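Local structure of glycoside Hydrolase (Bacteroides uniformis, 5T9X) at residues I122-I132 and M143-C151; Y50-P58 and V331-P339. The protein is a family GH16 glycoside hydrolase that probably helps a human gut bacterium break down agarose. One frame throughout, in Å; residues are numbered along the deposited sequence.

Interaction 1: residues I122-I132 and M143-C151; sequences IETSRPDDVKI and MMPGTYTGC
P127 lies over one face of the Y148 ring, the apolar middle of this contact, and V130 comes in obliquely from the same side, near CE1. P127 CD is 3.9 Å from the centroid of the Y148 ring, and its CG leans on CE2; V130 brings CG2 to 3.6 Å from Y148 CE1. The two valine methyls divide their work: CG2, anti to the backbone N, turns to the ring, while CG1 meets P145 CB at 3.8 Å. Toward the outer end, I132 CG2 packs on M143 CE, which the doubly bent methionine chain folds back to it.

Farther out, R126 stretches over G146 and turns at chi3 (-62°), which brings one edge of its guanidinium to the strand. In that plane NE donates to G146 O at 3.0 Å and NH2 to T147 OG1 at 2.9 Å, the latter almost straight (172°); NH1 goes to P316 O. S125 and Y148 form a single antiparallel hydrogen-bonded pair, and G146 N bonds K131 O. T149 OG1 donates to E123 O at 3.0 Å from above the carbonyl plane. A water accepts from K131 N and bonds Y148 OH.

With just one such pair beside the proline-bearing loop, backbone and side-chain hydrogen bonds share the fastening, three of each: R126 holds the G146 carbonyl and the T147 hydroxyl together in one plane, and T147 OG1, also bonded to D305, ties that grip to the neighbouring loop.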
ATOM      1  N   ILE A 122       5.465  -6.622  -8.859  1.00 26.29           N
ATOM      2  CA  ILE A 122       5.490  -5.314  -9.475  1.00 27.46           C
ATOM      3  C   ILE A 122       6.929  -4.938  -9.709  1.00 28.67           C
ATOM      4  O   ILE A 122       7.662  -4.794  -8.759  1.00 26.50           O
ATOM      5  CB  ILE A 122       4.824  -4.275  -8.575  1.00 27.69           C
ATOM      6  CG1 ILE A 122       3.403  -4.710  -8.293  1.00 26.91           C
ATOM      7  CG2 ILE A 122       4.833  -2.880  -9.228  1.00 28.19           C
ATOM      8  CD1 ILE A 122       2.631  -3.693  -7.500  1.00 28.44           C
ATOM      9  N   GLU A 123       7.325  -4.772 -10.971  1.00 33.17           N
ATOM     10  CA  GLU A 123       8.708  -4.400 -11.283  1.00 37.34           C
ATOM     11  C   GLU A 123       8.917  -2.894 -11.521  1.00 33.80           C
ATOM     12  O   GLU A 123       7.977  -2.142 -11.700  1.00 30.53           O
ATOM     13  CB  GLU A 123       9.310  -5.274 -12.417  1.00 44.24           C
ATOM     14  CG  GLU A 123       8.754  -5.171 -13.845  1.00 51.51           C
ATOM     15  CD  GLU A 123       9.720  -5.766 -14.910  1.00 59.04           C
ATOM     16  OE1 GLU A 123      10.525  -6.675 -14.560  1.00 62.35           O
ATOM     17  OE2 GLU A 123       9.697  -5.319 -16.094  1.00 58.15           O
ATOM     18  N   THR A 124      10.181  -2.491 -11.496  1.00 33.18           N
ATOM     19  CA  THR A 124      10.603  -1.143 -11.802  1.00 33.15           C
ATOM     20  C   THR A 124      11.736  -1.142 -12.833  1.00 32.28           C
ATOM     21  O   THR A 124      12.685  -1.879 -12.698  1.00 36.24           O
ATOM     22  CB  THR A 124      11.075  -0.473 -10.524  1.00 32.47           C
ATOM     23  OG1 THR A 124      10.000  -0.516  -9.595  1.00 35.39           O
ATOM     24  CG2 THR A 124      11.460   0.964 -10.755  1.00 32.78           C
ATOM     25  N   SER A 125      11.627  -0.302 -13.851  1.00 31.46           N
ATOM     26  CA  SER A 125      12.662  -0.164 -14.852  1.00 31.02           C
ATOM     27  C   SER A 125      12.722   1.272 -15.286  1.00 30.87           C
ATOM     28  O   SER A 125      11.885   2.069 -14.899  1.00 32.51           O
ATOM     29  CB  SER A 125      12.385  -1.068 -16.054  1.00 30.47           C
ATOM     30  OG  SER A 125      11.338  -0.569 -16.867  1.00 31.27           O
ATOM     31  N   ARG A 126      13.716   1.582 -16.102  1.00 31.47           N
ATOM     32  CA  ARG A 126      13.840   2.881 -16.735  1.00 31.87           C
ATOM     33  C   ARG A 126      14.547   2.692 -18.074  1.00 33.74           C
ATOM     34  O   ARG A 126      15.761   2.508 -18.106  1.00 31.24           O
ATOM     35  CB  ARG A 126      14.613   3.860 -15.830  1.00 30.51           C
ATOM     36  CG  ARG A 126      14.726   5.253 -16.420  1.00 28.58           C
ATOM     37  CD  ARG A 126      15.489   6.215 -15.543  1.00 28.04           C
ATOM     38  NE  ARG A 126      14.847   6.437 -14.251  1.00 28.26           N
ATOM     39  CZ  ARG A 126      15.444   6.364 -13.057  1.00 29.01           C
ATOM     40  NH1 ARG A 126      16.735   6.106 -12.937  1.00 28.34           N
ATOM     41  NH2 ARG A 126      14.737   6.564 -11.943  1.00 30.97           N
ATOM     42  N   PRO A 127      13.803   2.745 -19.184  1.00 37.97           N
ATOM     43  CA  PRO A 127      14.434   2.678 -20.507  1.00 41.42           C
ATOM     44  C   PRO A 127      15.466   3.795 -20.786  1.00 45.94           C
ATOM     45  O   PRO A 127      15.513   4.798 -20.065  1.00 47.74           O
ATOM     46  CB  PRO A 127      13.254   2.840 -21.465  1.00 40.26           C
ATOM     47  CG  PRO A 127      12.046   2.553 -20.670  1.00 40.43           C
ATOM     48  CD  PRO A 127      12.356   2.973 -19.282  1.00 39.08           C
ATOM     49  N   ASP A 128      16.278   3.618 -21.826  1.00 50.99           N
ATOM     50  CA  ASP A 128      17.232   4.665 -22.246  1.00 57.24           C
ATOM     51  C   ASP A 128      16.478   5.876 -22.787  1.00 53.66           C
ATOM     52  O   ASP A 128      16.802   7.017 -22.489  1.00 48.43           O
ATOM     53  CB  ASP A 128      18.175   4.149 -23.347  1.00 62.04           C
ATOM     54  CG  ASP A 128      19.090   3.033 -22.873  1.00 67.67           C
ATOM     55  OD1 ASP A 128      19.565   3.099 -21.716  1.00 66.83           O
ATOM     56  OD2 ASP A 128      19.341   2.096 -23.671  1.00 74.58           O
ATOM     57  N   ASP A 129      15.455   5.581 -23.579  1.00 52.58           N
ATOM     58  CA  ASP A 129      14.620   6.584 -24.227  1.00 51.97           C
ATOM     59  C   ASP A 129      13.476   7.164 -23.351  1.00 47.37           C
ATOM     60  O   ASP A 129      12.590   7.825 -23.881  1.00 46.85           O
ATOM     61  CB  ASP A 129      14.035   5.978 -25.529  1.00 56.43           C
ATOM     62  CG  ASP A 129      13.278   4.659 -25.287  1.00 64.17           C
ATOM     63  OD1 ASP A 129      13.899   3.710 -24.744  1.00 67.02           O
ATOM     64  OD2 ASP A 129      12.081   4.563 -25.638  1.00 69.11           O
ATOM     65  N   VAL A 130      13.463   6.943 -22.037  1.00 42.00           N
ATOM     66  CA  VAL A 130      12.331   7.424 -21.218  1.00 39.23           C
ATOM     67  C   VAL A 130      12.154   8.954 -21.264  1.00 36.12           C
ATOM     68  O   VAL A 130      13.125   9.707 -21.245  1.00 33.54           O
ATOM     69  CB  VAL A 130      12.449   6.983 -19.737  1.00 37.41           C
ATOM     70  CG1 VAL A 130      13.512   7.783 -18.991  1.00 35.26           C
ATOM     71  CG2 VAL A 130      11.105   7.107 -19.039  1.00 37.99           C
ATOM     72  N   LYS A 131      10.909   9.401 -21.268  1.00 34.44           N
ATOM     73  CA  LYS A 131      10.628  10.828 -21.256  1.00 35.98           C
ATOM     74  C   LYS A 131      11.068  11.542 -19.980  1.00 33.96           C
ATOM     75  O   LYS A 131      11.324  10.931 -18.955  1.00 33.02           O
ATOM     76  CB  LYS A 131       9.145  11.090 -21.521  1.00 40.04           C
ATOM     77  CG  LYS A 131       8.180  10.704 -20.414  1.00 42.33           C
ATOM     78  CD  LYS A 131       6.738  10.676 -20.938  1.00 46.08           C
ATOM     79  CE  LYS A 131       5.760  11.066 -19.825  1.00 51.57           C
ATOM     80  NZ  LYS A 131       4.313  10.809 -20.094  1.00 51.34           N
ATOM     81  N   ILE A 132      11.157  12.857 -20.076  1.00 33.61           N
ATOM     82  CA  ILE A 132      11.523  13.702 -18.965  1.00 34.94           C
ATOM     83  C   ILE A 132      10.213  14.222 -18.403  1.00 31.94           C
ATOM     84  O   ILE A 132       9.287  14.547 -19.163  1.00 29.70           O
ATOM     85  CB  ILE A 132      12.431  14.875 -19.430  1.00 40.54           C
ATOM     86  CG1 ILE A 132      13.625  14.342 -20.235  1.00 45.90           C
ATOM     87  CG2 ILE A 132      12.961  15.700 -18.257  1.00 39.43           C
ATOM     88  CD1 ILE A 132      14.510  15.434 -20.820  1.00 51.00           C
ATOM     89  N   MET A 143      13.667  18.773 -13.426  1.00 36.83           N
ATOM     90  CA  MET A 143      13.392  17.896 -14.545  1.00 39.10           C
ATOM     91  C   MET A 143      14.117  16.595 -14.288  1.00 38.70           C
ATOM     92  O   MET A 143      15.305  16.626 -14.070  1.00 40.11           O
ATOM     93  CB  MET A 143      13.909  18.512 -15.850  1.00 40.70           C
ATOM     94  CG  MET A 143      13.315  19.868 -16.197  1.00 42.72           C
ATOM     95  SD  MET A 143      11.508  19.927 -16.257  1.00 46.74           S
ATOM     96  CE  MET A 143      11.179  18.785 -17.598  1.00 46.06           C
ATOM     97  N   MET A 144      13.416  15.465 -14.311  1.00 39.06           N
ATOM     98  CA  MET A 144      14.059  14.151 -14.143  1.00 40.10           C
ATOM     99  C   MET A 144      13.614  13.163 -15.186  1.00 36.65           C
ATOM    100  O   MET A 144      12.567  13.344 -15.790  1.00 34.48           O
ATOM    101  CB  MET A 144      13.697  13.536 -12.811  1.00 43.13           C
ATOM    102  CG  MET A 144      13.670  14.534 -11.694  1.00 45.43           C
ATOM    103  SD  MET A 144      13.747  13.650 -10.150  1.00 47.13           S
ATOM    104  CE  MET A 144      13.566  15.044  -9.076  1.00 48.47           C
ATOM    105  N   PRO A 145      14.390  12.091 -15.372  1.00 35.13           N
ATOM    106  CA  PRO A 145      13.875  10.990 -16.171  1.00 33.45           C
ATOM    107  C   PRO A 145      12.778  10.247 -15.417  1.00 31.38           C
ATOM    108  O   PRO A 145      12.868  10.059 -14.199  1.00 31.07           O
ATOM    109  CB  PRO A 145      15.091  10.083 -16.376  1.00 34.35           C
ATOM    110  CG  PRO A 145      16.282  10.896 -15.974  1.00 36.35           C
ATOM    111  CD  PRO A 145      15.776  11.848 -14.936  1.00 36.11           C
ATOM    112  N   GLY A 146      11.747   9.848 -16.153  1.00 29.93           N
ATOM    113  CA  GLY A 146      10.669   9.035 -15.624  1.00 29.10           C
ATOM    114  C   GLY A 146      11.130   7.690 -15.101  1.00 28.36           C
ATOM    115  O   GLY A 146      12.191   7.201 -15.474  1.00 27.83           O
ATOM    116  N   THR A 147      10.324   7.110 -14.219  1.00 26.98           N
ATOM    117  CA  THR A 147      10.585   5.802 -13.669  1.00 27.14           C
ATOM    118  C   THR A 147       9.356   4.941 -13.918  1.00 26.14           C
ATOM    119  O   THR A 147       8.293   5.259 -13.433  1.00 26.73           O
ATOM    120  CB  THR A 147      10.873   5.929 -12.184  1.00 28.10           C
ATOM    121  OG1 THR A 147      11.890   6.931 -11.993  1.00 29.48           O
ATOM    122  CG2 THR A 147      11.336   4.615 -11.634  1.00 28.79           C
ATOM    123  N   TYR A 148       9.493   3.887 -14.712  1.00 25.26           N
ATOM    124  CA  TYR A 148       8.375   3.011 -15.020  1.00 26.29           C
ATOM    125  C   TYR A 148       8.194   2.031 -13.872  1.00 26.09           C
ATOM    126  O   TYR A 148       9.172   1.487 -13.352  1.00 25.72           O
ATOM    127  CB  TYR A 148       8.626   2.193 -16.280  1.00 28.31           C
ATOM    128  CG  TYR A 148       8.543   2.881 -17.608  1.00 29.25           C
ATOM    129  CD1 TYR A 148       8.343   4.262 -17.730  1.00 30.74           C
ATOM    130  CD2 TYR A 148       8.721   2.133 -18.780  1.00 31.05           C
ATOM    131  CE1 TYR A 148       8.275   4.867 -18.985  1.00 30.90           C
ATOM    132  CE2 TYR A 148       8.656   2.725 -20.035  1.00 31.63           C
ATOM    133  CZ  TYR A 148       8.430   4.091 -20.131  1.00 31.67           C
ATOM    134  OH  TYR A 148       8.356   4.665 -21.369  1.00 32.62           O
ATOM    135  N   THR A 149       6.944   1.807 -13.480  1.00 24.62           N
ATOM    136  CA  THR A 149       6.634   0.799 -12.494  1.00 23.54           C
ATOM    137  C   THR A 149       5.191   0.371 -12.671  1.00 21.91           C
ATOM    138  O   THR A 149       4.624   0.568 -13.754  1.00 23.38           O
ATOM    139  CB  THR A 149       6.969   1.292 -11.075  1.00 25.37           C
ATOM    140  OG1 THR A 149       6.921   0.194 -10.166  1.00 24.44           O
ATOM    141  CG2 THR A 149       6.011   2.385 -10.618  1.00 26.63           C
ATOM    142  N   GLY A 150       4.592  -0.236 -11.660  1.00 20.42           N
ATOM    143  CA  GLY A 150       3.231  -0.766 -11.800  1.00 20.33           C
ATOM    144  C   GLY A 150       2.243  -0.404 -10.709  1.00 19.57           C
ATOM    145  O   GLY A 150       2.630  -0.040  -9.620  1.00 20.11           O
ATOM    146  N   CYS A 151       0.962  -0.532 -11.032  1.00 19.65           N
ATOM    147  CA  CYS A 151      -0.126  -0.270 -10.111  1.00 19.75           C
ATOM    148  C   CYS A 151      -1.284  -1.220 -10.381  1.00 19.83           C
ATOM    149  O   CYS A 151      -1.630  -1.472 -11.530  1.00 20.46           O
ATOM    150  CB  CYS A 151      -0.601   1.163 -10.288  1.00 19.66           C
ATOM    151  SG  CYS A 151      -1.728   1.733  -9.007  1.00 20.86           S
TER
HETATM  152  O   HOH W   1       8.558   7.433 -21.563  1.00 28.89           O

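Interaction 2: residues Y50-P58 and V331-P339; sequences YEWDKFPVP and VDWIRIYKP. With NA (sodium ion), chain D.
The loop 50-58 passes alongside strand 331-339 without pairing with its backbone, the nearest alpha carbons, W52 and W333, lying 7.9 Å apart; a classic beta bulge at D332 and W333 faces Y167. W52 is wedged between strand side chains. Its CB sits over the W333 six-membered ring, 3.7 Å from the centroid, while its indole turns an edge to the W333 face in an offset edge-to-face pair, planes at 66°. R335 CD lies over the five-membered ring of W52. Extended from CG to NE, R335 reaches past that indole and clasps F55 O end-on, with NH1 at 3.0 Å and NH2 at 3.2 Å; NH2 also makes a salt bridge to E165. V57 CG2 is centred over the Y337 ring, and a water joins W52 NE1, D53 OD1 and Y337 OH.

At the other end, sodium is held by both carboxylate oxygens of E51, OE1 at 2.7 Å. D332 binds it through O and OD1, with D332 OD1 2.2 Å from the sodium. The cation probably offsets repulsion between these acids. D75, N77 and G118 complete the site, consistent with the cation site, often calcium, on the convex side of the GH16 beta-jelly-roll sandwich.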
ATOM      1  N   TYR A  50      -6.686 -22.457   2.731  1.00 35.47           N
ATOM      2  CA  TYR A  50      -5.795 -21.576   1.972  1.00 33.69           C
ATOM      3  C   TYR A  50      -4.403 -21.485   2.598  1.00 32.47           C
ATOM      4  O   TYR A  50      -4.239 -21.758   3.782  1.00 31.04           O
ATOM      5  CB  TYR A  50      -6.440 -20.185   1.859  1.00 33.66           C
ATOM      6  CG  TYR A  50      -7.866 -20.188   1.292  1.00 31.74           C
ATOM      7  CD1 TYR A  50      -8.083 -20.098  -0.084  1.00 31.51           C
ATOM      8  CD2 TYR A  50      -8.988 -20.269   2.130  1.00 29.71           C
ATOM      9  CE1 TYR A  50      -9.362 -20.096  -0.621  1.00 30.85           C
ATOM     10  CE2 TYR A  50     -10.271 -20.283   1.598  1.00 30.60           C
ATOM     11  CZ  TYR A  50     -10.449 -20.188   0.213  1.00 31.44           C
ATOM     12  OH  TYR A  50     -11.716 -20.180  -0.363  1.00 34.69           O
ATOM     13  N   GLU A  51      -3.408 -21.118   1.783  1.00 36.32           N
ATOM     14  CA  GLU A  51      -2.036 -20.730   2.214  1.00 37.17           C
ATOM     15  C   GLU A  51      -2.040 -20.068   3.580  1.00 35.97           C
ATOM     16  O   GLU A  51      -1.283 -20.444   4.489  1.00 35.90           O
ATOM     17  CB  GLU A  51      -1.453 -19.677   1.244  1.00 40.83           C
ATOM     18  CG  GLU A  51      -0.772 -20.202  -0.006  1.00 45.46           C
ATOM     19  CD  GLU A  51      -0.096 -19.106  -0.835  1.00 47.78           C
ATOM     20  OE1 GLU A  51      -0.467 -17.916  -0.732  1.00 45.10           O
ATOM     21  OE2 GLU A  51       0.813 -19.413  -1.651  1.00 52.89           O
ATOM     22  N   TRP A  52      -2.915 -19.060   3.693  1.00 31.75           N
ATOM     23  CA  TRP A  52      -2.969 -18.177   4.862  1.00 29.15           C
ATOM     24  C   TRP A  52      -3.607 -18.696   6.151  1.00 29.11           C
ATOM     25  O   TRP A  52      -3.533 -18.017   7.184  1.00 28.62           O
ATOM     26  CB  TRP A  52      -3.640 -16.853   4.489  1.00 26.99           C
ATOM     27  CG  TRP A  52      -5.030 -16.940   3.982  1.00 24.04           C
ATOM     28  CD1 TRP A  52      -6.117 -17.375   4.637  1.00 23.22           C
ATOM     29  CD2 TRP A  52      -5.470 -16.504   2.707  1.00 22.40           C
ATOM     30  NE1 TRP A  52      -7.223 -17.256   3.837  1.00 23.07           N
ATOM     31  CE2 TRP A  52      -6.840 -16.730   2.639  1.00 21.79           C
ATOM     32  CE3 TRP A  52      -4.825 -15.961   1.606  1.00 22.81           C
ATOM     33  CZ2 TRP A  52      -7.585 -16.434   1.522  1.00 22.07           C
ATOM     34  CZ3 TRP A  52      -5.574 -15.666   0.482  1.00 23.52           C
ATOM     35  CH2 TRP A  52      -6.938 -15.905   0.453  1.00 22.19           C
ATOM     36  N   ASP A  53      -4.241 -19.859   6.103  1.00 29.46           N
ATOM     37  CA  ASP A  53      -4.935 -20.374   7.270  1.00 30.34           C
ATOM     38  C   ASP A  53      -3.978 -20.795   8.389  1.00 28.55           C
ATOM     39  O   ASP A  53      -4.386 -20.876   9.530  1.00 27.39           O
ATOM     40  CB  ASP A  53      -5.897 -21.508   6.878  1.00 32.38           C
ATOM     41  CG  ASP A  53      -7.198 -20.993   6.243  1.00 35.12           C
ATOM     42  OD1 ASP A  53      -7.629 -19.852   6.557  1.00 37.10           O
ATOM     43  OD2 ASP A  53      -7.808 -21.749   5.444  1.00 37.67           O
ATOM     44  N   LYS A  54      -2.701 -20.985   8.101  1.00 28.08           N
ATOM     45  CA  LYS A  54      -1.744 -21.065   9.201  1.00 30.26           C
ATOM     46  C   LYS A  54      -1.717 -19.854  10.128  1.00 28.55           C
ATOM     47  O   LYS A  54      -1.178 -19.954  11.240  1.00 28.12           O
ATOM     48  CB  LYS A  54      -0.331 -21.360   8.726  1.00 33.15           C
ATOM     49  CG  LYS A  54       0.311 -20.359   7.790  1.00 38.49           C
ATOM     50  CD  LYS A  54       1.840 -20.549   7.781  1.00 43.00           C
ATOM     51  CE  LYS A  54       2.434 -20.483   6.382  1.00 48.42           C
ATOM     52  NZ  LYS A  54       3.859 -20.945   6.383  1.00 53.77           N
ATOM     53  N   PHE A  55      -2.257 -18.721   9.680  1.00 27.37           N
ATOM     54  CA  PHE A  55      -2.322 -17.509  10.495  1.00 27.79           C
ATOM     55  C   PHE A  55      -3.759 -17.154  10.802  1.00 28.12           C
ATOM     56  O   PHE A  55      -4.537 -16.947   9.894  1.00 30.10           O
ATOM     57  CB  PHE A  55      -1.736 -16.327   9.749  1.00 27.55           C
ATOM     58  CG  PHE A  55      -0.300 -16.480   9.300  1.00 26.27           C
ATOM     59  CD1 PHE A  55       0.727 -16.468  10.207  1.00 25.74           C
ATOM     60  CD2 PHE A  55       0.015 -16.508   7.947  1.00 26.07           C
ATOM     61  CE1 PHE A  55       2.046 -16.524   9.775  1.00 26.24           C
ATOM     62  CE2 PHE A  55       1.328 -16.590   7.516  1.00 26.53           C
ATOM     63  CZ  PHE A  55       2.350 -16.579   8.430  1.00 25.33           C
ATOM     64  N   PRO A  56      -4.123 -17.039  12.078  1.00 31.17           N
ATOM     65  CA  PRO A  56      -5.503 -16.611  12.355  1.00 30.21           C
ATOM     66  C   PRO A  56      -5.709 -15.116  12.154  1.00 28.52           C
ATOM     67  O   PRO A  56      -4.754 -14.343  12.089  1.00 27.52           O
ATOM     68  CB  PRO A  56      -5.677 -16.940  13.826  1.00 32.03           C
ATOM     69  CG  PRO A  56      -4.310 -16.711  14.399  1.00 34.94           C
ATOM     70  CD  PRO A  56      -3.311 -17.086  13.309  1.00 34.11           C
ATOM     71  N   VAL A  57      -6.979 -14.740  12.050  1.00 27.25           N
ATOM     72  CA  VAL A  57      -7.388 -13.365  12.012  1.00 24.94           C
ATOM     73  C   VAL A  57      -7.063 -12.831  13.412  1.00 24.15           C
ATOM     74  O   VAL A  57      -7.487 -13.399  14.397  1.00 23.24           O
ATOM     75  CB  VAL A  57      -8.861 -13.208  11.633  1.00 24.76           C
ATOM     76  CG1 VAL A  57      -9.240 -11.737  11.609  1.00 25.69           C
ATOM     77  CG2 VAL A  57      -9.112 -13.801  10.250  1.00 25.86           C
ATOM     78  N   PRO A  58      -6.254 -11.766  13.501  1.00 24.37           N
ATOM     79  CA  PRO A  58      -5.671 -11.449  14.806  1.00 24.70           C
ATOM     80  C   PRO A  58      -6.591 -10.710  15.771  1.00 25.16           C
ATOM     81  O   PRO A  58      -6.139 -10.293  16.797  1.00 25.55           O
ATOM     82  CB  PRO A  58      -4.466 -10.580  14.438  1.00 24.59           C
ATOM     83  CG  PRO A  58      -4.813  -9.961  13.111  1.00 24.41           C
ATOM     84  CD  PRO A  58      -5.761 -10.880  12.422  1.00 23.86           C
ATOM     85  N   VAL A 331       3.821  -9.595  -3.432  1.00 21.65           N
ATOM     86  CA  VAL A 331       2.730  -9.857  -2.527  1.00 21.98           C
ATOM     87  C   VAL A 331       2.279 -11.271  -2.782  1.00 22.14           C
ATOM     88  O   VAL A 331       1.814 -11.611  -3.880  1.00 22.53           O
ATOM     89  CB  VAL A 331       1.571  -8.883  -2.724  1.00 23.36           C
ATOM     90  CG1 VAL A 331       0.366  -9.311  -1.889  1.00 23.21           C
ATOM     91  CG2 VAL A 331       2.013  -7.477  -2.337  1.00 24.99           C
ATOM     92  N   ASP A 332       2.419 -12.078  -1.740  1.00 22.27           N
ATOM     93  CA  ASP A 332       2.168 -13.514  -1.781  1.00 21.91           C
ATOM     94  C   ASP A 332       0.684 -13.732  -1.712  1.00 20.20           C
ATOM     95  O   ASP A 332       0.146 -14.598  -2.388  1.00 19.39           O
ATOM     96  CB  ASP A 332       2.869 -14.162  -0.576  1.00 23.91           C
ATOM     97  CG  ASP A 332       2.788 -15.688  -0.551  1.00 25.61           C
ATOM     98  OD1 ASP A 332       2.227 -16.349  -1.477  1.00 26.68           O
ATOM     99  OD2 ASP A 332       3.284 -16.224   0.465  1.00 28.46           O
ATOM    100  N   TRP A 333       0.033 -12.976  -0.851  1.00 19.27           N
ATOM    101  CA  TRP A 333      -1.410 -12.969  -0.805  1.00 18.41           C
ATOM    102  C   TRP A 333      -1.971 -11.725  -0.139  1.00 18.45           C
ATOM    103  O   TRP A 333      -1.266 -10.984   0.603  1.00 16.76           O
ATOM    104  CB  TRP A 333      -1.949 -14.215  -0.079  1.00 17.81           C
ATOM    105  CG  TRP A 333      -1.359 -14.603   1.255  1.00 17.24           C
ATOM    106  CD1 TRP A 333      -0.524 -15.625   1.467  1.00 17.59           C
ATOM    107  CD2 TRP A 333      -1.634 -14.040   2.551  1.00 17.67           C
ATOM    108  NE1 TRP A 333      -0.222 -15.743   2.797  1.00 18.52           N
ATOM    109  CE2 TRP A 333      -0.895 -14.778   3.486  1.00 18.06           C
ATOM    110  CE3 TRP A 333      -2.419 -12.975   3.008  1.00 17.74           C
ATOM    111  CZ2 TRP A 333      -0.912 -14.500   4.842  1.00 18.14           C
ATOM    112  CZ3 TRP A 333      -2.439 -12.696   4.360  1.00 17.83           C
ATOM    113  CH2 TRP A 333      -1.689 -13.455   5.263  1.00 18.02           C
ATOM    114  N   ILE A 334      -3.266 -11.548  -0.377  1.00 19.35           N
ATOM    115  CA  ILE A 334      -4.045 -10.509   0.267  1.00 20.98           C
ATOM    116  C   ILE A 334      -5.422 -11.074   0.587  1.00 20.60           C
ATOM    117  O   ILE A 334      -6.095 -11.604  -0.296  1.00 19.83           O
ATOM    118  CB  ILE A 334      -4.100  -9.223  -0.589  1.00 22.73           C
ATOM    119  CG1 ILE A 334      -4.792  -8.113   0.177  1.00 24.43           C
ATOM    120  CG2 ILE A 334      -4.802  -9.438  -1.930  1.00 22.77           C
ATOM    121  CD1 ILE A 334      -4.635  -6.772  -0.518  1.00 26.11           C
ATOM    122  N   ARG A 335      -5.815 -10.971   1.858  1.00 20.51           N
ATOM    123  CA  ARG A 335      -7.053 -11.559   2.345  1.00 19.96           C
ATOM    124  C   ARG A 335      -7.906 -10.531   3.049  1.00 18.97           C
ATOM    125  O   ARG A 335      -7.380  -9.617   3.650  1.00 18.50           O
ATOM    126  CB  ARG A 335      -6.741 -12.740   3.261  1.00 20.55           C
ATOM    127  CG  ARG A 335      -6.126 -12.401   4.595  1.00 22.03           C
ATOM    128  CD  ARG A 335      -5.823 -13.676   5.340  1.00 23.10           C
ATOM    129  NE  ARG A 335      -5.156 -13.427   6.613  1.00 24.68           N
ATOM    130  CZ  ARG A 335      -5.101 -14.279   7.638  1.00 26.88           C
ATOM    131  NH1 ARG A 335      -5.738 -15.451   7.596  1.00 29.43           N
ATOM    132  NH2 ARG A 335      -4.411 -13.957   8.742  1.00 27.76           N
ATOM    133  N   ILE A 336      -9.225 -10.723   2.983  1.00 19.04           N
ATOM    134  CA  ILE A 336     -10.233  -9.742   3.383  1.00 18.77           C
ATOM    135  C   ILE A 336     -11.357 -10.483   4.081  1.00 19.49           C
ATOM    136  O   ILE A 336     -11.895 -11.437   3.519  1.00 19.95           O
ATOM    137  CB  ILE A 336     -10.818  -9.058   2.142  1.00 19.48           C
ATOM    138  CG1 ILE A 336      -9.704  -8.498   1.260  1.00 21.04           C
ATOM    139  CG2 ILE A 336     -11.763  -7.933   2.510  1.00 19.92           C
ATOM    140  CD1 ILE A 336     -10.223  -7.797   0.034  1.00 22.48           C
ATOM    141  N   TYR A 337     -11.714 -10.055   5.295  1.00 20.05           N
ATOM    142  CA  TYR A 337     -12.778 -10.667   6.085  1.00 20.57           C
ATOM    143  C   TYR A 337     -13.716  -9.584   6.576  1.00 22.33           C
ATOM    144  O   TYR A 337     -13.279  -8.469   6.917  1.00 22.47           O
ATOM    145  CB  TYR A 337     -12.252 -11.412   7.332  1.00 20.51           C
ATOM    146  CG  TYR A 337     -11.284 -12.555   7.073  1.00 22.11           C
ATOM    147  CD1 TYR A 337     -11.719 -13.896   7.019  1.00 22.86           C
ATOM    148  CD2 TYR A 337      -9.917 -12.308   6.894  1.00 22.83           C
ATOM    149  CE1 TYR A 337     -10.824 -14.945   6.784  1.00 22.37           C
ATOM    150  CE2 TYR A 337      -9.035 -13.338   6.656  1.00 22.87           C
ATOM    151  CZ  TYR A 337      -9.494 -14.643   6.605  1.00 23.32           C
ATOM    152  OH  TYR A 337      -8.604 -15.633   6.366  1.00 25.45           O
ATOM    153  N   LYS A 338     -15.002  -9.929   6.637  1.00 23.10           N
ATOM    154  CA  LYS A 338     -16.008  -9.102   7.272  1.00 23.54           C
ATOM    155  C   LYS A 338     -16.684  -9.920   8.347  1.00 23.24           C
ATOM    156  O   LYS A 338     -16.844 -11.130   8.200  1.00 20.59           O
ATOM    157  CB  LYS A 338     -17.060  -8.656   6.274  1.00 24.51           C
ATOM    158  CG  LYS A 338     -16.524  -7.872   5.085  1.00 24.34           C
ATOM    159  CD  LYS A 338     -17.715  -7.405   4.246  1.00 25.90           C
ATOM    160  CE  LYS A 338     -17.881  -5.895   4.222  1.00 26.48           C
ATOM    161  NZ  LYS A 338     -18.047  -5.135   5.478  1.00 26.30           N
ATOM    162  N   PRO A 339     -17.100  -9.262   9.427  1.00 23.72           N
ATOM    163  CA  PRO A 339     -17.902  -9.908  10.451  1.00 24.67           C
ATOM    164  C   PRO A 339     -19.341 -10.218  10.004  1.00 24.26           C
ATOM    165  O   PRO A 339     -19.968  -9.401   9.368  1.00 25.64           O
ATOM    166  CB  PRO A 339     -17.888  -8.900  11.599  1.00 24.97           C
ATOM    167  CG  PRO A 339     -17.533  -7.600  11.018  1.00 24.42           C
ATOM    168  CD  PRO A 339     -16.976  -7.818   9.644  1.00 24.55           C
TER
HETATM  169 NA    NA D 401       0.657 -16.881  -2.910  1.00 11.86          NA
HETATM  170  O   HOH W   2      -9.527 -17.852   5.381  1.00 19.86           O

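How the interactions relate
Both contacts set a loop against a strand, yet they serve different parts of the fold. Interaction 2 rests on strand 329-341 of the antiparallel sheet, interaction 1 on strand 140-154 of the mixed sheet; their centres are 33 Å apart, on opposite sides of the chain's centre. Each is partly buried. Residues 122-132 and 143-151 are close in sequence and share local backbone bonds, with exposed residues at the outer end. By contrast, 50-58 and 331-339 join distant parts of the chain through tryptophans, an arginine and a metal. Strand 119-122, whose end opens interaction 1, pairs with strand 329-341, linking the two regions.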